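Local coordinates for protein haemagglutinin I (Physarum polycephalum, PDB 3A5P) that is a haemagglutinin, a lectin that probably cross-links cells by binding their surface sugars through a small legume-lectin-like beta-sandwich domain, at residues V34-I40 and L98-L103; G74-A78 and S87-G91. One frame throughout, in Å; residues are numbered along the deposited sequence.

Interaction 1: V34-I40 and L98-L103; sequences VTGYAPI and LTLKKL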
# COMPACT_ATOMS: atom_id res chain seq x y z
N VAL A 34 -6.72 3.74 -0.08
CA VAL A 34 -7.76 4.71 -0.48
C VAL A 34 -7.25 5.34 -1.76
O VAL A 34 -6.15 5.93 -1.79
CB VAL A 34 -7.98 5.84 0.59
CG1 VAL A 34 -9.11 6.80 0.14
CG2 VAL A 34 -8.28 5.25 1.96
N THR A 35 -8.03 5.21 -2.83
CA THR A 35 -7.60 5.67 -4.14
C THR A 35 -7.17 7.13 -4.08
O THR A 35 -7.92 7.99 -3.57
CB THR A 35 -8.75 5.52 -5.14
OG1 THR A 35 -9.04 4.13 -5.32
CG2 THR A 35 -8.40 6.19 -6.47
N GLY A 36 -5.95 7.39 -4.56
CA GLY A 36 -5.41 8.75 -4.64
C GLY A 36 -4.44 9.03 -3.50
O GLY A 36 -3.72 10.03 -3.53
N TYR A 37 -4.41 8.15 -2.50
CA TYR A 37 -3.57 8.35 -1.34
C TYR A 37 -2.59 7.20 -1.13
O TYR A 37 -2.79 6.11 -1.65
CB TYR A 37 -4.44 8.47 -0.09
CG TYR A 37 -5.40 9.63 -0.18
CD1 TYR A 37 -5.01 10.92 0.20
CD2 TYR A 37 -6.69 9.45 -0.69
CE1 TYR A 37 -5.89 12.00 0.10
CE2 TYR A 37 -7.59 10.52 -0.79
CZ TYR A 37 -7.17 11.79 -0.39
OH TYR A 37 -8.03 12.85 -0.48
N ALA A 38 -1.58 7.47 -0.30
CA ALA A 38 -0.62 6.45 0.13
C ALA A 38 -1.30 5.41 1.03
O ALA A 38 -2.12 5.79 1.89
CB ALA A 38 0.56 7.09 0.83
N PRO A 39 -1.00 4.10 0.82
CA PRO A 39 -1.55 3.08 1.72
C PRO A 39 -1.10 3.32 3.16
O PRO A 39 -0.01 3.86 3.40
CB PRO A 39 -0.95 1.76 1.19
CG PRO A 39 -0.67 2.04 -0.28
CD PRO A 39 -0.21 3.51 -0.27
N ILE A 40 -1.98 2.98 4.09
CA ILE A 40 -1.63 2.90 5.50
C ILE A 40 -1.25 1.45 5.78
O ILE A 40 -2.06 0.56 5.53
CB ILE A 40 -2.84 3.30 6.39
CG1 ILE A 40 -3.39 4.68 5.99
CG2 ILE A 40 -2.50 3.17 7.92
CD1 ILE A 40 -4.78 4.92 6.54
N LEU A 98 -4.68 10.19 12.13
CA LEU A 98 -3.78 10.63 11.06
C LEU A 98 -4.61 11.19 9.91
O LEU A 98 -5.85 11.05 9.86
CB LEU A 98 -2.87 9.47 10.58
CG LEU A 98 -3.53 8.19 9.99
CD1 LEU A 98 -3.94 8.36 8.51
CD2 LEU A 98 -2.64 6.92 10.14
N THR A 99 -3.92 11.82 8.97
CA THR A 99 -4.54 12.26 7.74
C THR A 99 -3.85 11.65 6.57
O THR A 99 -2.60 11.59 6.50
CB THR A 99 -4.56 13.79 7.58
OG1 THR A 99 -3.24 14.31 7.81
CG2 THR A 99 -5.53 14.39 8.56
N LEU A 100 -4.67 11.14 5.65
CA LEU A 100 -4.22 10.53 4.41
C LEU A 100 -3.28 11.46 3.65
O LEU A 100 -3.51 12.68 3.62
CB LEU A 100 -5.42 10.17 3.52
CG LEU A 100 -6.34 9.07 4.08
CD1 LEU A 100 -7.56 8.83 3.15
CD2 LEU A 100 -5.58 7.77 4.36
N LYS A 101 -2.27 10.89 3.02
CA LYS A 101 -1.30 11.66 2.24
C LYS A 101 -1.57 11.47 0.76
O LYS A 101 -1.53 10.34 0.26
CB LYS A 101 0.11 11.20 2.59
CG LYS A 101 0.51 11.58 3.99
CD LYS A 101 1.38 10.52 4.64
CE LYS A 101 2.74 10.46 4.04
NZ LYS A 101 3.72 10.07 5.09
N LYS A 102 -1.85 12.58 0.07
CA LYS A 102 -2.11 12.50 -1.36
C LYS A 102 -0.86 12.04 -2.10
O LYS A 102 0.25 12.46 -1.77
CB LYS A 102 -2.57 13.84 -1.94
CG LYS A 102 -4.00 14.12 -1.68
CD LYS A 102 -4.56 15.12 -2.67
CE LYS A 102 -6.02 15.45 -2.30
NZ LYS A 102 -6.60 16.51 -3.20
N LEU A 103 -1.05 11.15 -3.06
CA LEU A 103 0.05 10.81 -3.97
C LEU A 103 0.16 11.90 -5.04
O LEU A 103 -0.80 12.22 -5.73
CB LEU A 103 -0.13 9.41 -4.59
CG LEU A 103 -0.21 8.27 -3.56
CD1 LEU A 103 -0.54 6.97 -4.26
CD2 LEU A 103 1.09 8.14 -2.74
O HOH W 1 -1.93 8.16 3.34
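Leu100 is the main bump, and the hollow receiving it is lined by Val34, Tyr37 and Ile40. One methyl, CD1, sits over a face of the Tyr37 ring, 4.1 Å from the ring centroid and 17° off its normal, a CH-pi contact displaced toward the rim. Leu100 CB comes nearer, 3.4 Å from Tyr37 CD1. The same methyl of Leu100, CD1, meets Val34 CG2 at 3.8 Å; the other, CD2, reaches Ile40 CD1 at 3.7 Å. A leucine suits the spot because its forked end fills the Val34 and Ile40 sides at once. Tyr37 holds its CG beside the backbone N (chi1 -59°), which lays the ring alongside Lys102, whose extended aliphatic chain runs the same way and touches CE1 through CG at 3.4 Å.

The segment 34-40 is the turn between strands 30-34 and 40-43 of the five-stranded sheet, and the tail leaving strand 96-99 of the other sheet folds against it, joining the two layers of the legume-lectin-type sandwich. A type II turn from Val34 to Tyr37 shapes the bend, its positive phi (101°) at Gly36 suiting a residue without a CB. Two backbone bonds flank the Tyr37-Lys102 pair as a single beta bridge: Leu103 N to Gly36 O, and Ala38 N to Lys101 O, each 2.9 Å. A water links Ala38 O to Lys101 N. Small Ala38 lets Leu103 come close, CD2 lying 3.8 Å from Ala38 CB. Lys101 NZ hydrogen-bonds Asn60 O and salt-bridges Asp63 of its own chain and Asp62 of the second subunit.

Interaction 2: G74-A78 and S87-G91; sequences GVATA and SISTG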
# COMPACT_ATOMS: atom_id res chain seq x y z
N GLY A 74 -6.43 -8.94 18.93
CA GLY A 74 -6.53 -7.51 18.60
C GLY A 74 -7.41 -7.19 17.41
O GLY A 74 -7.50 -7.96 16.45
N VAL A 75 -8.11 -6.05 17.49
CA VAL A 75 -8.89 -5.54 16.37
C VAL A 75 -8.56 -4.06 16.26
O VAL A 75 -8.93 -3.26 17.12
CB VAL A 75 -10.43 -5.73 16.57
CG1 VAL A 75 -11.22 -5.19 15.38
CG2 VAL A 75 -10.76 -7.19 16.80
N ALA A 76 -7.81 -3.69 15.22
CA ALA A 76 -7.54 -2.28 14.96
C ALA A 76 -8.64 -1.77 14.03
O ALA A 76 -8.80 -2.26 12.91
CB ALA A 76 -6.17 -2.09 14.35
N THR A 77 -9.43 -0.82 14.51
CA THR A 77 -10.52 -0.28 13.71
C THR A 77 -10.12 1.10 13.19
O THR A 77 -9.80 1.98 13.98
CB THR A 77 -11.83 -0.19 14.53
OG1 THR A 77 -12.18 -1.50 14.98
CG2 THR A 77 -12.97 0.39 13.64
N ALA A 78 -10.14 1.26 11.86
CA ALA A 78 -9.85 2.56 11.24
C ALA A 78 -11.15 3.16 10.74
O ALA A 78 -11.82 2.57 9.87
CB ALA A 78 -8.85 2.40 10.09
N SER A 87 -9.34 7.85 12.15
CA SER A 87 -9.16 7.55 13.56
C SER A 87 -8.96 6.06 13.71
O SER A 87 -9.79 5.29 13.25
CB SER A 87 -10.40 8.00 14.35
OG SER A 87 -10.26 7.67 15.72
N ILE A 88 -7.85 5.66 14.36
CA ILE A 88 -7.52 4.24 14.54
C ILE A 88 -7.47 3.87 16.02
O ILE A 88 -6.80 4.53 16.80
CB ILE A 88 -6.18 3.87 13.86
CG1 ILE A 88 -6.21 4.33 12.38
CG2 ILE A 88 -5.93 2.37 13.97
CD1 ILE A 88 -4.86 4.26 11.67
N SER A 89 -8.22 2.83 16.38
CA SER A 89 -8.32 2.43 17.77
C SER A 89 -8.34 0.92 17.91
O SER A 89 -8.84 0.22 17.03
CB SER A 89 -9.58 3.03 18.39
OG SER A 89 -9.69 2.60 19.75
N THR A 90 -7.80 0.41 19.02
CA THR A 90 -7.89 -1.02 19.35
C THR A 90 -8.78 -1.25 20.59
O THR A 90 -9.06 -2.40 20.96
CB THR A 90 -6.51 -1.60 19.69
OG1 THR A 90 -5.91 -0.78 20.70
CG2 THR A 90 -5.60 -1.62 18.46
N GLY A 91 -9.21 -0.17 21.23
CA GLY A 91 -9.89 -0.31 22.52
C GLY A 91 -8.94 -0.32 23.71
O GLY A 91 -9.38 -0.45 24.86
O HOH W 2 -8.10 -4.90 20.17
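Thr77 and Ser89 pair across an antiparallel beta hairpin, strands 74-81 and 85-89, in the four-stranded sheet of the sandwich. Theirs is a hydrogen-bonded pair: Thr77 N donates to Ser89 O at 2.8 Å, nearly straight at 175°, and Ser89 N returns a bond to Thr77 O at 3.0 Å. Both side chains lie on the face away from the second sheet, partly exposed, where hydroxyls fit. Next to it, Ala78 and Ile88 form a non-hydrogen-bonded pair with side chains on the other face, turned toward the second sheet, where Ile88 packs on Phe66, Leu68 and Val58.

Ile88 splits its branches: CG1 lies beside the backbone N (chi1 -53°) and comes within 4.0 Å of Ala78 CB, while CG2, anti to that N, leans toward Ala76 CB at 4.5 Å. Alanine suits both interior positions, 78 opposite Ile88 and 76 opposite Thr90, since a single methyl accepts a branched neighbour without crowding.

Beyond the strand, Thr90 turns its OG1 between backbone N and carbonyl carbon (chi1 53°), where it bonds with Gly69 O and Phe92 N, and its CG2 is left facing Ala76, 4.2 Å from CB. A water bridges Val75 N and Thr90 O. Ser89 OG accepts from Gly91 N at 3.2 Å, closing an ST turn.

Both contacts belong to the sandwich but do different work. Interaction 2, its centre about 7 Å from the chain's centre, joins neighbouring strands of one sheet by regular pairing and sends Ile88 and small alanines into the interior; no other chain touches its segments. Interaction 1, about 12 Å out between the same kinds of centre, joins a turn of one sheet to the tail of the other by a single beta bridge of two backbone bonds and a leucine seated against an aromatic ring. It lies at the subunit interface, where the second subunit adds packing and the Lys101-Asp62 salt bridge. Though centred about 18 Å apart, the two touch where Leu98 CD2 packs on Ile88 CD1 at 3.8 Å.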